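Local coordinates for PILD processed protein (Shewanella oneidensis, PDB 4D40), which probably serves as a subunit of type IV pili, the thin surface fibres that bacteria use in adhesion, at residues F7-Y12 / P40-S45; Q18-H23 / A32-A37. All coordinates share one frame; numbering follows the deposited sequence. Where two conformers were deposited one is given.

From the N terminus the chain enters helix 2-27, whose early turns supply residues 7-12 of contact 1 and whose later turns supply residues 18-23 of contact 2. After the helix the chain doubles back. Contact 2 comes first along this return, where residues 32-37 of the connecting loop meet the helix and close a short loop. Contact 1 closes the wider one at strand 42-48, so the smaller loop lies wholly within the larger. The two meet where the Tyr12 hydroxyl of contact 1 probably hydrogen-bonds Ala37 N of contact 2. Together they tie one long helix to the loop beside it and to the edge strand of the antiparallel sheet.

Contact 1 of 2, residues F7-Y12 / P40-S45; sequences FDAQQY and PYYSFS
Tyr12, with CG anti to its own backbone nitrogen (chi1 -177°), and Phe44, with CG anti to its carbonyl carbon, extend their rings from helix and strand into a T-shaped stack. This is the helix-on-sheet packing of the type IV pilin fold: helix 2-27 lies against the antiparallel sheet, and here it runs almost parallel to strand 42-48, with segment axes 10.4 Å apart and inclined by 16°. The edge of Tyr12 points at the face of Phe44. Tyr12 CD2 stands over the centre of the Phe44 ring, 3.7 Å from Phe44 CE1, and the ring planes are 75° apart. At the far end of the same tyrosine, OH is hydrogen-bonded to Ala37 N in the loop preceding the strand, which holds the hydroxyl end of the ring, while its edge rests on Phe44. One helical turn earlier, Ala9 CB sits between Tyr42 and Phe44, touching the face of the one and the rim of the other. The CA atoms of Ala9 and Tyr42 are the nearest pair across the segments, 7.2 Å apart. At the phenylalanine rim, Ala9 CB lies 3.9 Å from Phe44 CZ. No hydrogen bond crosses between the segments; the join is made by apolar and aromatic contacts. Leu13 of the helix and Ala59 of strand 55-61 also touch Phe44, while the Tyr42 hydroxyl is held by Gln65 NE2. Against Tyr42 the alanine methyl makes a CH-pi contact over the face, Ala9 CB lying 3.8 Å from the Tyr42 ring centroid and nearest to CD2 and CE2.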
# COMPACT_ATOMS: atom_id res chain seq x y z
N PHE A 7 3.32 10.90 -2.14
CA PHE A 7 4.59 10.26 -1.83
C PHE A 7 4.61 9.79 -0.37
O PHE A 7 5.18 8.74 -0.06
CB PHE A 7 5.76 11.20 -2.12
CG PHE A 7 5.97 11.50 -3.59
CD1 PHE A 7 5.73 10.53 -4.56
CD2 PHE A 7 6.40 12.75 -4.00
CE1 PHE A 7 5.92 10.81 -5.90
CE2 PHE A 7 6.59 13.03 -5.35
CZ PHE A 7 6.36 12.06 -6.30
N ASP A 8 3.97 10.56 0.51
CA ASP A 8 3.78 10.14 1.90
C ASP A 8 3.03 8.81 1.97
O ASP A 8 3.39 7.92 2.73
CB ASP A 8 3.00 11.19 2.70
CG ASP A 8 3.83 12.41 3.04
OD1 ASP A 8 5.07 12.35 2.95
OD2 ASP A 8 3.22 13.43 3.41
N ALA A 9 1.97 8.70 1.18
CA ALA A 9 1.18 7.47 1.13
C ALA A 9 2.02 6.31 0.61
O ALA A 9 1.95 5.20 1.13
CB ALA A 9 -0.05 7.67 0.26
N GLN A 10 2.83 6.58 -0.41
CA GLN A 10 3.72 5.57 -0.96
C GLN A 10 4.69 5.08 0.10
O GLN A 10 4.92 3.87 0.23
CB GLN A 10 4.48 6.12 -2.17
CG GLN A 10 3.63 6.25 -3.41
CD GLN A 10 4.32 6.96 -4.55
OE1 GLN A 10 5.55 7.06 -4.61
NE2 GLN A 10 3.52 7.48 -5.48
N GLN A 11 5.25 6.00 0.87
CA GLN A 11 6.21 5.65 1.90
C GLN A 11 5.56 4.75 2.95
O GLN A 11 6.20 3.85 3.48
CB GLN A 11 6.77 6.90 2.57
CG GLN A 11 7.76 7.66 1.70
CD GLN A 11 8.24 8.94 2.36
OE1 GLN A 11 7.48 9.89 2.52
NE2 GLN A 11 9.51 8.95 2.76
N TYR A 12 4.28 4.98 3.21
CA TYR A 12 3.57 4.22 4.23
C TYR A 12 3.24 2.83 3.72
O TYR A 12 3.26 1.87 4.48
CB TYR A 12 2.30 4.95 4.66
CG TYR A 12 1.54 4.26 5.77
CD1 TYR A 12 2.13 4.03 6.99
CD2 TYR A 12 0.22 3.87 5.60
CE1 TYR A 12 1.45 3.41 8.01
CE2 TYR A 12 -0.48 3.25 6.62
CZ TYR A 12 0.14 3.03 7.82
OH TYR A 12 -0.54 2.42 8.85
N PRO A 40 -6.84 12.10 6.28
CA PRO A 40 -7.90 12.81 5.55
C PRO A 40 -7.77 12.68 4.03
O PRO A 40 -8.72 13.00 3.32
CB PRO A 40 -7.70 14.26 5.98
CG PRO A 40 -7.01 14.18 7.30
CD PRO A 40 -6.11 12.99 7.19
N TYR A 41 -6.62 12.19 3.56
CA TYR A 41 -6.30 12.19 2.14
C TYR A 41 -6.27 10.81 1.49
O TYR A 41 -6.51 10.69 0.29
CB TYR A 41 -4.94 12.86 1.93
CG TYR A 41 -4.91 14.27 2.45
CD1 TYR A 41 -5.48 15.30 1.72
CD2 TYR A 41 -4.30 14.58 3.65
CE1 TYR A 41 -5.46 16.60 2.18
CE2 TYR A 41 -4.27 15.88 4.13
CZ TYR A 41 -4.85 16.88 3.38
OH TYR A 41 -4.83 18.18 3.82
N TYR A 42 -5.98 9.78 2.28
CA TYR A 42 -5.95 8.41 1.77
C TYR A 42 -6.56 7.42 2.75
O TYR A 42 -6.42 7.56 3.97
CB TYR A 42 -4.51 7.96 1.46
CG TYR A 42 -3.93 8.58 0.20
CD1 TYR A 42 -4.11 7.98 -1.04
CD2 TYR A 42 -3.19 9.74 0.27
CE1 TYR A 42 -3.58 8.54 -2.19
CE2 TYR A 42 -2.66 10.32 -0.87
CZ TYR A 42 -2.85 9.71 -2.09
OH TYR A 42 -2.33 10.28 -3.22
N SER A 43 -7.23 6.42 2.18
CA SER A 43 -7.73 5.28 2.93
C SER A 43 -6.89 4.08 2.54
O SER A 43 -6.78 3.76 1.36
CB SER A 43 -9.20 5.05 2.63
OG SER A 43 -9.96 6.19 2.96
N PHE A 44 -6.30 3.42 3.53
CA PHE A 44 -5.39 2.30 3.27
C PHE A 44 -6.05 0.96 3.56
O PHE A 44 -6.82 0.83 4.51
CB PHE A 44 -4.13 2.44 4.12
CG PHE A 44 -3.34 3.69 3.83
CD1 PHE A 44 -2.38 3.71 2.84
CD2 PHE A 44 -3.57 4.84 4.56
CE1 PHE A 44 -1.65 4.86 2.58
CE2 PHE A 44 -2.85 5.99 4.31
CZ PHE A 44 -1.89 6.00 3.31
N SER A 45 -5.75 -0.03 2.72
CA SER A 45 -6.29 -1.37 2.91
C SER A 45 -5.24 -2.43 2.64
O SER A 45 -4.32 -2.22 1.86
CB SER A 45 -7.50 -1.60 1.99
OG SER A 45 -7.13 -1.52 0.62

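Contact 2 of 2, residues Q18-H23 / A32-A37; sequences QALERH and ASQSLA
Leu20 meets Gln34 with its branched end. Its CB leaves the helix beside the loop rather than straight at it, and chi1 of -70° sets CG anti to the carbonyl carbon, from where the branch turns to the glutamine amide. CG lies 3.6 Å from Gln34 OE1 and 3.7 Å from Gln34 NE2, close to both amide heteroatoms. Beyond it both methyls lie against Gln34 OE1, Leu20 CD1 at 3.5 Å and Leu20 CD2 at 3.7 Å, and CD2 also reaches the amide carbon CD. These are van der Waals contacts, and no hydrogen bond joins the two segments. In the type IV pilin fold, this contact lies where the chain, having left helix 2-27, runs back beside it toward strand 42-48. The CA atoms of Leu20 and Gln34 are 8.2 Å apart, a gap that Gln34 bridges with an extended chain, its CG anti to the backbone nitrogen (chi1 -176°). Its NE2 is hydrogen-bonded to Ser16 O, a helix carbonyl just before residues 18-23, and this bond ties the loop to the helix. OE1, buried against the leucine, has no hydrogen-bonding partner in the model. Tyr46 and Leu57 of the sheet touch both Leu20 and Gln34. On the helix one residue before the leucine, the methyl of Ala19 adds a looser contact, its CB 4.0 Å from Gln34 NE2.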
# COMPACT_ATOMS: atom_id res chain seq x y z
N GLN A 18 7.06 -3.87 4.34
CA GLN A 18 8.26 -4.36 5.03
C GLN A 18 7.86 -5.11 6.30
O GLN A 18 8.47 -6.13 6.66
CB GLN A 18 9.20 -3.19 5.36
CG GLN A 18 9.84 -2.59 4.11
CD GLN A 18 10.58 -1.31 4.36
OE1 GLN A 18 10.54 -0.75 5.46
NE2 GLN A 18 11.29 -0.83 3.34
N ALA A 19 6.83 -4.63 6.97
CA ALA A 19 6.32 -5.32 8.15
C ALA A 19 5.70 -6.66 7.76
O ALA A 19 5.85 -7.65 8.48
CB ALA A 19 5.32 -4.45 8.88
N LEU A 20 5.00 -6.69 6.63
CA LEU A 20 4.39 -7.93 6.15
C LEU A 20 5.45 -8.98 5.84
O LEU A 20 5.23 -10.16 6.10
CB LEU A 20 3.53 -7.65 4.92
CG LEU A 20 2.24 -6.87 5.20
CD1 LEU A 20 1.65 -6.34 3.91
CD2 LEU A 20 1.22 -7.74 5.94
N GLU A 21 6.60 -8.56 5.31
CA GLU A 21 7.68 -9.51 5.01
C GLU A 21 8.30 -10.09 6.29
O GLU A 21 8.78 -11.22 6.29
CB GLU A 21 8.79 -8.87 4.18
CG GLU A 21 8.61 -8.82 2.66
CD GLU A 21 7.87 -10.01 2.07
OE1 GLU A 21 8.36 -11.16 2.14
OE2 GLU A 21 6.80 -9.79 1.49
N ARG A 22 8.30 -9.31 7.37
CA ARG A 22 8.82 -9.81 8.63
C ARG A 22 7.89 -10.89 9.17
O ARG A 22 8.34 -11.91 9.70
CB ARG A 22 8.98 -8.67 9.65
CG ARG A 22 10.20 -7.81 9.40
CD ARG A 22 10.52 -6.93 10.60
NE ARG A 22 9.53 -5.87 10.77
CZ ARG A 22 9.53 -4.73 10.09
NH1 ARG A 22 10.47 -4.48 9.17
NH2 ARG A 22 8.58 -3.83 10.31
N HIS A 23 6.59 -10.68 9.01
CA HIS A 23 5.62 -11.69 9.41
C HIS A 23 5.79 -12.93 8.54
O HIS A 23 5.80 -14.05 9.05
CB HIS A 23 4.20 -11.15 9.28
CG HIS A 23 3.16 -12.08 9.83
ND1 HIS A 23 2.65 -13.14 9.12
CD2 HIS A 23 2.56 -12.12 11.04
CE1 HIS A 23 1.76 -13.78 9.85
NE2 HIS A 23 1.69 -13.19 11.03
N ALA A 32 -3.61 -12.65 8.26
CA ALA A 32 -5.01 -12.50 7.89
C ALA A 32 -5.42 -11.03 7.80
O ALA A 32 -6.32 -10.68 7.05
CB ALA A 32 -5.89 -13.22 8.89
N SER A 33 -4.75 -10.18 8.58
CA SER A 33 -5.06 -8.76 8.62
C SER A 33 -3.86 -7.91 9.01
O SER A 33 -2.87 -8.43 9.52
CB SER A 33 -6.20 -8.48 9.61
OG SER A 33 -5.83 -8.82 10.94
N GLN A 34 -3.96 -6.61 8.77
CA GLN A 34 -2.92 -5.66 9.16
C GLN A 34 -3.61 -4.36 9.53
O GLN A 34 -4.45 -3.87 8.77
CB GLN A 34 -1.91 -5.43 8.04
CG GLN A 34 -0.74 -4.51 8.43
CD GLN A 34 0.25 -4.29 7.29
OE1 GLN A 34 -0.13 -4.28 6.11
NE2 GLN A 34 1.53 -4.12 7.63
N SER A 35 -3.28 -3.81 10.69
CA SER A 35 -3.84 -2.53 11.12
C SER A 35 -3.15 -1.39 10.39
O SER A 35 -1.92 -1.26 10.42
CB SER A 35 -3.69 -2.37 12.63
OG SER A 35 -4.33 -1.19 13.07
N LEU A 36 -3.94 -0.56 9.72
CA LEU A 36 -3.41 0.56 8.95
C LEU A 36 -4.12 1.83 9.37
O LEU A 36 -5.30 1.80 9.71
CB LEU A 36 -3.59 0.32 7.46
CG LEU A 36 -2.90 -0.92 6.88
CD1 LEU A 36 -3.41 -1.20 5.48
CD2 LEU A 36 -1.40 -0.73 6.88
N ALA A 37 -3.39 2.94 9.34
CA ALA A 37 -3.93 4.23 9.77
C ALA A 37 -4.31 5.08 8.57
O ALA A 37 -3.46 5.41 7.75
CB ALA A 37 -2.91 4.95 10.62